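Local structure of protein involved in catabolism of external DNA (2OO3) at residues 105-110 against 114-119; 74-79 against 257-262; 145-150 against 179-184; 64-69 against 94-99; 198-201 against 205-208. The protein probably transfers a methyl group from S-adenosyl-L-methionine to N6 of adenine 2030 in 23S rRNA. All coordinates share one frame; numbering follows the deposited sequence.

Interaction 1 (105-110 against 114-119); sequences FAINQL and DRLYLC
Leu110 and Leu116 meet where helix 102-109 packs on strand 115-119 of the central sheet, a helix-on-strand contact in the Rossmann-like core expected of an S-adenosyl-L-methionine-dependent methyltransferase. The apolar contacts converge on Leu116. Its CD2 faces the helix, 3.5 Å from CG1 of Ile107 and 4.0 Å from CB of Ala106, and the Ile107 and Leu116 side chains cross at about a right angle. On the next turn of the chain Leu110 comes in at a slant, its CD1 resting 3.6 Å from CG of Leu116. Leu110 is where the chain leaves the helix; with its CG anti to the carbonyl carbon (chi1 -73°), the side chain reaches Leu116 and also touches Tyr39 of strand 38-41 and Leu27 of helix 14-30. The polar element is Asp114, whose carboxylate is gripped on both oxygens: OD1 accepts from the backbone N of Leu37, and OD2 makes a salt bridge with Arg111 in the short connection. No hydrogen bond joins the two segments; their side chains meet by packing. The Asp114 carboxylate borders the leucine layer, with OD2 lying 3.5 Å from CD2 of Leu110.

Interaction 2 (74-79 against 257-262); sequences ENLPSL and LETLTT. With SO4 (sulfate ion), chain D.
Thr259, projecting from helix 249-263, meets Pro77 and, more lightly, Leu76 of the loop that joins helices 66-71 and 81-90. Thr259 contributes both of its branches. CG2 stands anti to the backbone N and lies 3.8 Å from CD of Pro77; it also comes within 4.1 Å of CD2 of Leu76, whose side chain slants past it. OG1 approaches the same proline ring, 3.4 Å from CG of Pro77, a van der Waals contact with a carbon; the hydroxyl's polar partner is the carbonyl O of Leu255, one turn earlier on its own helix. Pro77 points its CB toward the helix and touches Leu255 as well. Just beyond it the backbone N of Ser78, at the start of a 3-10 segment, donates a hydrogen bond of 2.7 Å to sulfate O2 (N-H...O angle 148°); the ion probably comes from the crystallisation liquor. On the helix, Thr259 O accepts from Thr262 twice, from its N and, at 2.6 Å in the carbonyl plane, from its OG1. This small surface contact, away from the predicted cofactor site, is a loop-on-helix packing that joins the helical region between strands 38-41 and 115-119 of this Rossmann-like methyltransferase to its last helix.

Interaction 3 (145-150 against 179-184); sequences DGVSKL and PYAIKN
Two helices of the Rossmann-like layer, 146-153 and 174-188, pack side by side through Val147, Leu150 and Ala181, next to the predicted S-adenosyl-L-methionine site that includes Asp145 and Gly146. The axes of 146-150 and 179-184 approach to 9.3 Å, their directions 27° apart. Ala181 is the centre of the contact: its CB faces the other helix and is met by two side chains. CG1 of Val147, swung anti to the backbone N (chi1 176°), comes to 3.5 Å, tighter than ordinary carbon contact, while CD1 of Leu150 reaches the same methyl at 3.9 Å from the next turn. The side-chain contacts between the two segments are apolar. Asp145 caps the start of helix 146-153, its OD1 accepting weak bonds from the N atoms of Val147 and Ser148. Its backbone O takes two donors, Lys149 N and Ser148 OG, the latter at 2.7 Å on a lone pair. Val147 also touches His43, another predicted cofactor ligand. Both helices rest on strand 161-165, Leu150 against Ile163 and Ile182 against Ile165, and helix 203-216 packs beyond, its Met213 touching Pro179 and Ile182.

Interaction 4 (64-69 against 94-99); sequences EGINPV and STLSYY
Ile66, beside the N-terminal turn of helix 66-71, is wedged between Leu96 and Tyr99, and both of its branches touch both neighbours. With CG1 anti to the backbone N (chi1 -176°), CG2 falls between N and the carbonyl carbon and is the closer to Leu96, 3.7 Å from its CD2. The Ile66 and Leu96 side chains cross obliquely, and CG1 also approaches Leu96 CD2, at 4.0 Å. Toward Tyr99 the isoleucine comes in at a slant to the ring, at its CD1 and CE1 atoms: CB and CG1 each lie 4.0 Å from CE1, and CG2 4.0 Å from CD1. Asn67 is different again. Its side chain slides past Leu96 in the opposite direction, bringing OD1 to 3.6 Å from CD2 of Leu96, so this one methyl is shared by Ile66 and Asn67. Beyond the apolar contact, the phenolic end of Tyr99 has polar partners: OH is hydrogen-bonded to His20, a predicted S-adenosyl-L-methionine ligand, and to Tyr83. Through His20 the contact would adjoin the predicted cofactor site. Ile66 and Leu96 also share Ile87 of helix 81-90 as a neighbour, Ile66 touches Val17 of helix 14-30, and strand 98-100 pairs antiparallel with strand 48-50, through Tyr99 and Tyr49.

Interaction 5 (198-201 against 205-208); sequences YPVV and WTEQ
A threonine-to-carbonyl hydrogen bond, reinforced by a bridging water, ties Thr206 of helix 203-216 to Pro199 of strand 193-200, across the tight strand-to-helix turn of the Rossmann-like fold. Thr206 OG1 donates to Pro199 O at 2.8 Å; the donor lies in the carbonyl plane on a lone pair, with a C=O...O angle of 145°. The same hydroxyl accepts from water 1 at 2.7 Å, and that water in turn accepts from Val201 N at 3.0 Å. One hydroxyl thus acts as donor and acceptor together, and it serves Pro199 O directly and Val201 N through the water. The other branch of Thr206 is apolar: CG2, anti to the backbone N, reaches the Tyr198 ring obliquely and sits 3.8 Å from both CD1 and CE1. The two side chains cross at about a right angle. Tyr198 is brought there by its chi1 of 61°, which places CG between the backbone N and the carbonyl carbon; its hydroxyl is hydrogen-bonded to Glu224. Val200 approaches more loosely, its CG2 4.4 Å from CG2 of Thr206. Tyr198 and Pro199 also touch Tyr169, the last residue of a D-P-S-Y sequence (166-169) that resembles the motif IV of N6-adenine methyltransferases and begins with the predicted proton acceptor Asp166. Around the contact, helix 174-188 supplies Tyr175 to Pro199 and Thr206, strand 237-243 pairs with strand 193-200 through Gly239 and Gly237, and strand 220-226 receives Val200 against His226.

Interactions 1, 3 and 5 build on the same central sheet. The centres of interactions 1 and 3 are about 19 Å apart, and those of interactions 3 and 5 about 18 Å. Interactions 1 and 3 touch beside the predicted cofactor site, where Cys119 CB lies 3.5 Å from Gly146 CA. Interactions 2 and 4 form a second cluster, centres about 15 Å apart, joined by Leu76 CD1 against Val69 CG1 at 3.7 Å; along the chain their segments alternate. Interaction 4 reaches interaction 1 through Phe105 CZ and Tyr99 OH, 4.2 Å apart. Interactions 3 and 5 both lie near the predicted proton acceptor, the side chains of Val147 and Pro199 about 9 Å and about 8 Å from that of Asp166.

Interaction 1 (105-110 against 114-119)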
# COMPACT_ATOMS: atom_id res chain seq x y z
N PHE A 105 -2.14 9.69 -2.42
CA PHE A 105 -1.54 9.79 -1.08
C PHE A 105 -0.06 10.23 -1.13
O PHE A 105 0.37 11.13 -0.36
CB PHE A 105 -1.68 8.45 -0.32
CG PHE A 105 -3.12 8.11 0.04
CD1 PHE A 105 -3.75 8.74 1.14
CD2 PHE A 105 -3.83 7.17 -0.68
CE1 PHE A 105 -5.09 8.42 1.48
CE2 PHE A 105 -5.17 6.84 -0.34
CZ PHE A 105 -5.79 7.48 0.73
N ALA A 106 0.73 9.61 -2.00
CA ALA A 106 2.17 9.90 -2.03
C ALA A 106 2.48 11.36 -2.41
O ALA A 106 3.34 12.03 -1.82
CB ALA A 106 2.90 8.90 -2.96
N ILE A 107 1.75 11.87 -3.40
CA ILE A 107 1.93 13.23 -3.84
C ILE A 107 1.58 14.19 -2.71
O ILE A 107 2.19 15.24 -2.56
CB ILE A 107 1.10 13.50 -5.12
CG1 ILE A 107 1.74 12.78 -6.32
CG2 ILE A 107 1.09 14.96 -5.43
CD1 ILE A 107 0.81 12.68 -7.62
N ASN A 108 0.63 13.81 -1.86
CA ASN A 108 0.30 14.67 -0.73
C ASN A 108 1.35 14.71 0.36
O ASN A 108 1.63 15.79 0.89
CB ASN A 108 -1.08 14.33 -0.14
CG ASN A 108 -2.17 15.16 -0.77
OD1 ASN A 108 -2.41 16.31 -0.36
ND2 ASN A 108 -2.78 14.62 -1.82
N GLN A 109 1.93 13.58 0.71
CA GLN A 109 2.90 13.54 1.79
C GLN A 109 4.38 13.77 1.45
O GLN A 109 5.19 14.13 2.33
CB GLN A 109 2.76 12.20 2.49
CG GLN A 109 1.69 12.23 3.59
CD GLN A 109 1.57 10.88 4.21
OE1 GLN A 109 1.10 9.96 3.56
NE2 GLN A 109 2.09 10.71 5.41
N LEU A 110 4.74 13.52 0.20
CA LEU A 110 6.13 13.69 -0.22
C LEU A 110 6.47 15.16 -0.43
O LEU A 110 5.59 16.01 -0.35
CB LEU A 110 6.43 12.83 -1.47
CG LEU A 110 6.51 11.33 -1.14
CD1 LEU A 110 6.70 10.51 -2.42
CD2 LEU A 110 7.65 11.04 -0.21
N ASP A 114 11.75 15.24 -3.47
CA ASP A 114 11.68 13.79 -3.64
C ASP A 114 11.43 13.49 -5.09
O ASP A 114 11.19 14.40 -5.89
CB ASP A 114 10.57 13.19 -2.74
CG ASP A 114 10.83 13.45 -1.26
OD1 ASP A 114 12.01 13.34 -0.84
OD2 ASP A 114 9.87 13.76 -0.50
N ARG A 115 11.48 12.22 -5.47
CA ARG A 115 11.18 11.87 -6.86
C ARG A 115 10.24 10.70 -6.89
O ARG A 115 10.56 9.64 -6.32
CB ARG A 115 12.46 11.50 -7.62
CG ARG A 115 12.22 11.13 -9.06
CD ARG A 115 13.53 11.15 -9.86
NE ARG A 115 14.50 10.22 -9.29
CZ ARG A 115 14.79 9.01 -9.78
NH1 ARG A 115 14.18 8.56 -10.88
NH2 ARG A 115 15.70 8.26 -9.17
N LEU A 116 9.09 10.90 -7.54
CA LEU A 116 8.06 9.84 -7.63
C LEU A 116 8.13 9.23 -9.02
O LEU A 116 8.14 9.94 -10.03
CB LEU A 116 6.64 10.38 -7.40
CG LEU A 116 6.26 10.93 -6.01
CD1 LEU A 116 6.88 12.31 -5.75
CD2 LEU A 116 4.73 10.97 -5.85
N TYR A 117 8.12 7.92 -9.06
CA TYR A 117 8.12 7.22 -10.30
C TYR A 117 6.95 6.22 -10.28
O TYR A 117 6.94 5.25 -9.49
CB TYR A 117 9.45 6.52 -10.43
CG TYR A 117 9.76 6.03 -11.80
CD1 TYR A 117 10.77 6.65 -12.57
CD2 TYR A 117 9.08 4.94 -12.34
CE1 TYR A 117 11.08 6.18 -13.83
CE2 TYR A 117 9.39 4.47 -13.60
CZ TYR A 117 10.38 5.09 -14.33
OH TYR A 117 10.70 4.62 -15.55
N LEU A 118 5.97 6.46 -11.14
CA LEU A 118 4.74 5.69 -11.11
C LEU A 118 4.60 4.87 -12.37
O LEU A 118 4.71 5.42 -13.48
CB LEU A 118 3.54 6.64 -11.01
CG LEU A 118 3.58 7.69 -9.88
CD1 LEU A 118 2.43 8.70 -9.95
CD2 LEU A 118 3.68 7.00 -8.45
N CYS A 119 4.35 3.57 -12.22
CA CYS A 119 4.27 2.67 -13.39
C CYS A 119 2.86 2.13 -13.52
O CYS A 119 2.28 1.70 -12.52
CB CYS A 119 5.21 1.46 -13.24
SG CYS A 119 6.99 1.89 -13.04

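Interaction 2 (74-79 against 257-262)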
# COMPACT_ATOMS: atom_id res chain seq x y z
N GLU A 74 -14.12 11.34 13.27
CA GLU A 74 -13.88 12.20 14.43
C GLU A 74 -13.58 11.39 15.67
O GLU A 74 -13.16 11.93 16.69
CB GLU A 74 -15.05 13.18 14.64
CG GLU A 74 -15.18 14.22 13.50
CD GLU A 74 -13.96 15.14 13.37
OE1 GLU A 74 -13.49 15.62 14.43
OE2 GLU A 74 -13.47 15.37 12.23
N ASN A 75 -13.74 10.08 15.57
CA ASN A 75 -13.44 9.18 16.66
C ASN A 75 -12.20 8.33 16.44
O ASN A 75 -11.95 7.38 17.21
CB ASN A 75 -14.67 8.31 16.92
CG ASN A 75 -15.84 9.12 17.47
OD1 ASN A 75 -15.90 9.39 18.66
ND2 ASN A 75 -16.78 9.53 16.59
N LEU A 76 -11.42 8.62 15.40
CA LEU A 76 -10.30 7.76 15.07
C LEU A 76 -9.05 8.19 15.86
O LEU A 76 -8.90 9.37 16.17
CB LEU A 76 -10.00 7.79 13.56
CG LEU A 76 -11.00 7.11 12.61
CD1 LEU A 76 -10.61 7.42 11.17
CD2 LEU A 76 -11.13 5.55 12.83
N PRO A 77 -8.17 7.23 16.19
CA PRO A 77 -6.88 7.57 16.79
C PRO A 77 -6.07 8.43 15.83
O PRO A 77 -6.26 8.35 14.60
CB PRO A 77 -6.21 6.20 16.98
CG PRO A 77 -7.36 5.18 16.96
CD PRO A 77 -8.34 5.77 16.00
N SER A 78 -5.21 9.28 16.38
CA SER A 78 -4.41 10.23 15.61
C SER A 78 -3.53 9.60 14.55
O SER A 78 -3.13 10.30 13.62
CB SER A 78 -3.53 11.08 16.56
OG SER A 78 -2.51 10.26 17.12
N LEU A 79 -3.20 8.31 14.66
CA LEU A 79 -2.47 7.59 13.58
C LEU A 79 -3.18 7.61 12.21
O LEU A 79 -2.54 7.36 11.17
CB LEU A 79 -2.18 6.12 13.99
CG LEU A 79 -1.10 5.96 15.07
CD1 LEU A 79 -0.92 4.49 15.43
CD2 LEU A 79 0.21 6.51 14.58
N LEU A 257 -4.40 -1.65 13.23
CA LEU A 257 -5.10 -2.92 12.98
C LEU A 257 -6.16 -3.21 14.04
O LEU A 257 -7.26 -3.65 13.70
CB LEU A 257 -4.12 -4.09 12.89
CG LEU A 257 -3.16 -4.07 11.69
CD1 LEU A 257 -1.98 -5.05 11.89
CD2 LEU A 257 -3.91 -4.40 10.39
N GLU A 258 -5.85 -2.95 15.32
CA GLU A 258 -6.86 -3.10 16.37
C GLU A 258 -8.06 -2.23 16.09
O GLU A 258 -9.20 -2.69 16.20
CB GLU A 258 -6.35 -2.68 17.75
CG GLU A 258 -5.20 -3.45 18.32
CD GLU A 258 -4.96 -3.01 19.76
OE1 GLU A 258 -3.90 -3.35 20.34
OE2 GLU A 258 -5.87 -2.32 20.32
N THR A 259 -7.82 -0.95 15.75
CA THR A 259 -8.92 -0.05 15.39
C THR A 259 -9.76 -0.57 14.22
O THR A 259 -11.00 -0.57 14.28
CB THR A 259 -8.42 1.39 15.10
OG1 THR A 259 -7.68 1.85 16.23
CG2 THR A 259 -9.55 2.33 14.88
N LEU A 260 -9.10 -1.01 13.15
CA LEU A 260 -9.84 -1.52 11.98
C LEU A 260 -10.75 -2.75 12.27
O LEU A 260 -11.84 -2.89 11.69
CB LEU A 260 -8.85 -1.81 10.83
CG LEU A 260 -8.15 -0.55 10.28
CD1 LEU A 260 -7.24 -0.97 9.15
CD2 LEU A 260 -9.23 0.48 9.78
N THR A 261 -10.30 -3.63 13.15
CA THR A 261 -11.11 -4.80 13.49
C THR A 261 -12.37 -4.37 14.25
O THR A 261 -13.30 -5.16 14.34
CB THR A 261 -10.37 -5.85 14.32
OG1 THR A 261 -9.99 -5.30 15.58
CG2 THR A 261 -9.11 -6.36 13.61
N THR A 262 -12.41 -3.15 14.78
CA THR A 262 -13.66 -2.66 15.38
C THR A 262 -14.66 -2.17 14.31
O THR A 262 -15.84 -2.04 14.60
CB THR A 262 -13.45 -1.55 16.44
OG1 THR A 262 -13.07 -0.31 15.82
CG2 THR A 262 -12.39 -1.95 17.48
S SO4 D . -5.09 9.38 20.20
O1 SO4 D . -6.05 9.69 21.26
O2 SO4 D . -5.67 9.85 18.95
O3 SO4 D . -3.82 10.08 20.46
O4 SO4 D . -4.83 7.94 20.14

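Interaction 3 (145-150 against 179-184)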
# COMPACT_ATOMS: atom_id res chain seq x y z
N ASP A 145 5.64 -2.14 -17.61
CA ASP A 145 5.57 -3.18 -16.61
C ASP A 145 6.40 -2.76 -15.40
O ASP A 145 7.64 -2.87 -15.42
CB ASP A 145 6.14 -4.48 -17.17
CG ASP A 145 5.86 -5.66 -16.27
OD1 ASP A 145 5.77 -5.48 -15.04
OD2 ASP A 145 5.71 -6.78 -16.82
N GLY A 146 5.74 -2.28 -14.34
CA GLY A 146 6.46 -1.83 -13.13
C GLY A 146 7.38 -2.86 -12.49
O GLY A 146 8.45 -2.53 -12.01
N VAL A 147 6.95 -4.13 -12.48
CA VAL A 147 7.72 -5.20 -11.86
C VAL A 147 9.08 -5.40 -12.58
O VAL A 147 10.11 -5.57 -11.93
CB VAL A 147 6.87 -6.51 -11.80
CG1 VAL A 147 7.69 -7.70 -11.23
CG2 VAL A 147 5.63 -6.28 -10.90
N SER A 148 9.06 -5.30 -13.91
CA SER A 148 10.27 -5.34 -14.72
C SER A 148 11.15 -4.12 -14.46
O SER A 148 12.36 -4.23 -14.51
CB SER A 148 9.92 -5.51 -16.22
OG SER A 148 9.53 -4.27 -16.82
N LYS A 149 10.56 -2.98 -14.11
CA LYS A 149 11.32 -1.75 -13.82
C LYS A 149 12.16 -1.76 -12.56
O LYS A 149 13.14 -1.00 -12.46
CB LYS A 149 10.41 -0.52 -13.77
CG LYS A 149 10.15 0.11 -15.10
CD LYS A 149 11.41 0.70 -15.69
CE LYS A 149 11.17 1.30 -17.05
NZ LYS A 149 12.47 1.69 -17.65
N LEU A 150 11.77 -2.58 -11.58
CA LEU A 150 12.56 -2.73 -10.36
C LEU A 150 14.06 -2.88 -10.67
O LEU A 150 14.91 -2.20 -10.09
CB LEU A 150 12.05 -3.91 -9.54
CG LEU A 150 10.72 -3.72 -8.81
CD1 LEU A 150 10.33 -4.99 -8.07
CD2 LEU A 150 10.80 -2.54 -7.83
N PRO A 179 7.82 -12.09 -5.50
CA PRO A 179 8.98 -12.22 -4.62
C PRO A 179 10.30 -12.38 -5.37
O PRO A 179 11.32 -11.98 -4.84
CB PRO A 179 8.69 -13.50 -3.85
CG PRO A 179 7.16 -13.61 -3.87
CD PRO A 179 6.85 -13.17 -5.28
N TYR A 180 10.26 -12.99 -6.55
CA TYR A 180 11.45 -13.11 -7.40
C TYR A 180 12.00 -11.71 -7.74
O TYR A 180 13.18 -11.45 -7.56
CB TYR A 180 11.13 -13.86 -8.69
CG TYR A 180 12.36 -14.16 -9.54
CD1 TYR A 180 13.21 -15.20 -9.20
CD2 TYR A 180 12.66 -13.41 -10.68
CE1 TYR A 180 14.33 -15.50 -9.97
CE2 TYR A 180 13.80 -13.70 -11.46
CZ TYR A 180 14.62 -14.76 -11.09
OH TYR A 180 15.76 -15.09 -11.83
N ALA A 181 11.13 -10.83 -8.23
CA ALA A 181 11.52 -9.47 -8.55
C ALA A 181 12.02 -8.68 -7.32
O ALA A 181 13.02 -7.95 -7.41
CB ALA A 181 10.35 -8.74 -9.21
N ILE A 182 11.33 -8.79 -6.19
CA ILE A 182 11.81 -8.13 -4.96
C ILE A 182 13.16 -8.69 -4.51
O ILE A 182 14.04 -7.93 -4.13
CB ILE A 182 10.78 -8.20 -3.81
CG1 ILE A 182 9.46 -7.56 -4.25
CG2 ILE A 182 11.35 -7.57 -2.49
CD1 ILE A 182 8.25 -7.87 -3.32
N LYS A 183 13.34 -10.01 -4.58
CA LYS A 183 14.63 -10.57 -4.21
C LYS A 183 15.75 -9.95 -5.05
O LYS A 183 16.80 -9.56 -4.52
CB LYS A 183 14.64 -12.11 -4.33
CG LYS A 183 15.95 -12.75 -3.81
CD LYS A 183 15.85 -14.28 -3.80
CE LYS A 183 17.20 -14.92 -3.74
NZ LYS A 183 17.08 -16.43 -3.82
N ASN A 184 15.50 -9.80 -6.36
CA ASN A 184 16.53 -9.26 -7.26
C ASN A 184 16.83 -7.80 -6.91
O ASN A 184 18.00 -7.41 -6.84
CB ASN A 184 16.08 -9.33 -8.72
CG ASN A 184 17.02 -8.56 -9.66
OD1 ASN A 184 16.64 -7.54 -10.27
ND2 ASN A 184 18.27 -9.04 -9.74

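Interaction 4 (64-69 against 94-99)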
# COMPACT_ATOMS: atom_id res chain seq x y z
N GLU A 64 -18.06 -0.97 2.82
CA GLU A 64 -17.53 -1.85 3.86
C GLU A 64 -16.05 -1.68 4.13
O GLU A 64 -15.46 -2.47 4.88
CB GLU A 64 -17.77 -3.29 3.48
CG GLU A 64 -19.23 -3.63 3.59
CD GLU A 64 -19.48 -5.08 3.27
OE1 GLU A 64 -18.70 -5.66 2.45
OE2 GLU A 64 -20.46 -5.62 3.84
N GLY A 65 -15.44 -0.68 3.49
CA GLY A 65 -14.04 -0.45 3.71
C GLY A 65 -13.93 0.93 4.27
O GLY A 65 -14.14 1.13 5.46
N ILE A 66 -13.60 1.89 3.41
CA ILE A 66 -13.47 3.27 3.81
C ILE A 66 -14.75 3.87 4.46
O ILE A 66 -14.64 4.67 5.38
CB ILE A 66 -12.97 4.18 2.66
CG1 ILE A 66 -12.74 5.63 3.13
CG2 ILE A 66 -13.94 4.21 1.48
CD1 ILE A 66 -11.83 5.75 4.37
N ASN A 67 -15.94 3.51 3.97
CA ASN A 67 -17.10 4.28 4.44
C ASN A 67 -17.33 4.29 5.97
O ASN A 67 -17.58 5.36 6.53
CB ASN A 67 -18.38 3.91 3.67
CG ASN A 67 -19.36 5.07 3.59
OD1 ASN A 67 -18.96 6.23 3.44
ND2 ASN A 67 -20.66 4.77 3.69
N PRO A 68 -17.29 3.12 6.65
CA PRO A 68 -17.45 3.15 8.13
C PRO A 68 -16.34 3.94 8.84
O PRO A 68 -16.58 4.58 9.88
CB PRO A 68 -17.37 1.67 8.54
CG PRO A 68 -17.69 0.89 7.27
CD PRO A 68 -17.15 1.74 6.14
N VAL A 69 -15.14 3.89 8.27
CA VAL A 69 -13.98 4.55 8.86
C VAL A 69 -14.17 6.05 8.68
O VAL A 69 -14.00 6.84 9.64
CB VAL A 69 -12.64 4.02 8.20
CG1 VAL A 69 -11.44 4.83 8.64
CG2 VAL A 69 -12.40 2.56 8.57
N SER A 94 -18.51 16.44 2.67
CA SER A 94 -18.40 15.34 3.65
C SER A 94 -18.96 14.04 3.11
O SER A 94 -18.85 13.01 3.76
CB SER A 94 -19.12 15.70 4.95
OG SER A 94 -20.48 15.97 4.67
N THR A 95 -19.58 14.11 1.94
CA THR A 95 -20.06 12.91 1.25
C THR A 95 -18.94 12.33 0.37
O THR A 95 -18.31 13.04 -0.42
CB THR A 95 -21.33 13.17 0.38
OG1 THR A 95 -22.11 14.23 0.97
CG2 THR A 95 -22.17 11.91 0.32
N LEU A 96 -18.70 11.03 0.52
CA LEU A 96 -17.63 10.38 -0.19
C LEU A 96 -17.99 10.19 -1.67
O LEU A 96 -18.88 9.39 -2.01
CB LEU A 96 -17.38 9.04 0.47
CG LEU A 96 -15.97 8.54 0.74
CD1 LEU A 96 -15.09 9.60 1.42
CD2 LEU A 96 -16.08 7.27 1.60
N SER A 97 -17.32 10.93 -2.54
CA SER A 97 -17.56 10.85 -3.96
C SER A 97 -16.37 10.22 -4.67
O SER A 97 -16.56 9.53 -5.66
CB SER A 97 -17.78 12.24 -4.58
OG SER A 97 -19.00 12.82 -4.10
N TYR A 98 -15.18 10.51 -4.13
CA TYR A 98 -13.90 10.05 -4.68
C TYR A 98 -13.08 9.34 -3.62
O TYR A 98 -13.06 9.75 -2.44
CB TYR A 98 -13.09 11.22 -5.27
CG TYR A 98 -13.34 11.38 -6.76
CD1 TYR A 98 -12.41 10.93 -7.70
CD2 TYR A 98 -14.56 11.91 -7.23
CE1 TYR A 98 -12.67 11.05 -9.10
CE2 TYR A 98 -14.83 12.03 -8.61
CZ TYR A 98 -13.89 11.60 -9.52
OH TYR A 98 -14.16 11.71 -10.88
N TYR A 99 -12.40 8.28 -4.03
CA TYR A 99 -11.37 7.68 -3.19
C TYR A 99 -9.99 7.83 -3.88
O TYR A 99 -9.87 7.51 -5.07
CB TYR A 99 -11.70 6.19 -2.91
CG TYR A 99 -10.74 5.55 -1.93
CD1 TYR A 99 -10.84 5.81 -0.57
CD2 TYR A 99 -9.70 4.73 -2.37
CE1 TYR A 99 -9.96 5.24 0.33
CE2 TYR A 99 -8.79 4.17 -1.48
CZ TYR A 99 -8.95 4.43 -0.12
OH TYR A 99 -8.05 3.94 0.78

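Interaction 5 (198-201 against 205-208)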
# COMPACT_ATOMS: atom_id res chain seq x y z
N TYR A 198 -0.46 -8.17 -0.39
CA TYR A 198 -0.89 -9.46 -0.92
C TYR A 198 -2.27 -9.83 -0.38
O TYR A 198 -2.63 -9.41 0.74
CB TYR A 198 0.13 -10.55 -0.57
CG TYR A 198 0.32 -10.76 0.92
CD1 TYR A 198 -0.45 -11.68 1.62
CD2 TYR A 198 1.31 -10.05 1.63
CE1 TYR A 198 -0.26 -11.89 3.00
CE2 TYR A 198 1.51 -10.25 2.97
CZ TYR A 198 0.72 -11.16 3.66
OH TYR A 198 0.93 -11.34 5.00
N PRO A 199 -3.07 -10.58 -1.16
CA PRO A 199 -4.36 -11.05 -0.69
C PRO A 199 -4.28 -12.41 -0.02
O PRO A 199 -3.30 -13.14 -0.17
CB PRO A 199 -5.17 -11.20 -2.00
CG PRO A 199 -4.15 -11.57 -3.03
CD PRO A 199 -2.82 -10.98 -2.57
N VAL A 200 -5.34 -12.73 0.72
CA VAL A 200 -5.62 -14.09 1.16
C VAL A 200 -6.90 -14.56 0.45
O VAL A 200 -8.05 -14.22 0.85
CB VAL A 200 -5.75 -14.20 2.71
CG1 VAL A 200 -5.96 -15.69 3.11
CG2 VAL A 200 -4.50 -13.65 3.37
N VAL A 201 -6.69 -15.28 -0.64
CA VAL A 201 -7.77 -15.83 -1.45
C VAL A 201 -7.64 -17.37 -1.44
O VAL A 201 -8.62 -18.10 -1.28
CB VAL A 201 -7.71 -15.33 -2.91
CG1 VAL A 201 -8.84 -15.94 -3.74
CG2 VAL A 201 -7.77 -13.79 -2.98
N TRP A 205 -1.50 -20.66 -1.84
CA TRP A 205 -0.78 -19.76 -2.71
C TRP A 205 -0.12 -18.67 -1.88
O TRP A 205 1.03 -18.36 -2.10
CB TRP A 205 -1.72 -19.12 -3.72
CG TRP A 205 -2.31 -20.07 -4.76
CD1 TRP A 205 -2.04 -21.42 -4.91
CD2 TRP A 205 -3.22 -19.72 -5.79
NE1 TRP A 205 -2.75 -21.92 -5.99
CE2 TRP A 205 -3.49 -20.90 -6.54
CE3 TRP A 205 -3.84 -18.52 -6.18
CZ2 TRP A 205 -4.34 -20.91 -7.63
CZ3 TRP A 205 -4.69 -18.53 -7.27
CH2 TRP A 205 -4.93 -19.73 -7.99
N THR A 206 -0.88 -18.07 -0.98
CA THR A 206 -0.32 -17.06 -0.07
C THR A 206 0.86 -17.58 0.77
O THR A 206 1.88 -16.90 0.90
CB THR A 206 -1.44 -16.43 0.79
OG1 THR A 206 -2.38 -15.77 -0.08
CG2 THR A 206 -0.84 -15.41 1.75
N GLU A 207 0.76 -18.81 1.29
CA GLU A 207 1.85 -19.38 2.08
C GLU A 207 3.11 -19.61 1.24
O GLU A 207 4.24 -19.49 1.75
CB GLU A 207 1.42 -20.68 2.77
CG GLU A 207 0.43 -20.51 3.96
CD GLU A 207 1.03 -19.65 5.10
OE1 GLU A 207 2.25 -19.66 5.30
OE2 GLU A 207 0.28 -18.94 5.79
N GLN A 208 2.94 -19.96 -0.04
CA GLN A 208 4.09 -20.14 -0.94
C GLN A 208 4.77 -18.80 -1.25
O GLN A 208 6.01 -18.70 -1.32
CB GLN A 208 3.69 -20.86 -2.21
CG GLN A 208 3.38 -22.38 -1.96
CD GLN A 208 2.64 -23.00 -3.14
OE1 GLN A 208 3.27 -23.33 -4.14
NE2 GLN A 208 1.31 -23.13 -3.02
O HOH W 1 -4.19 -15.99 -2.05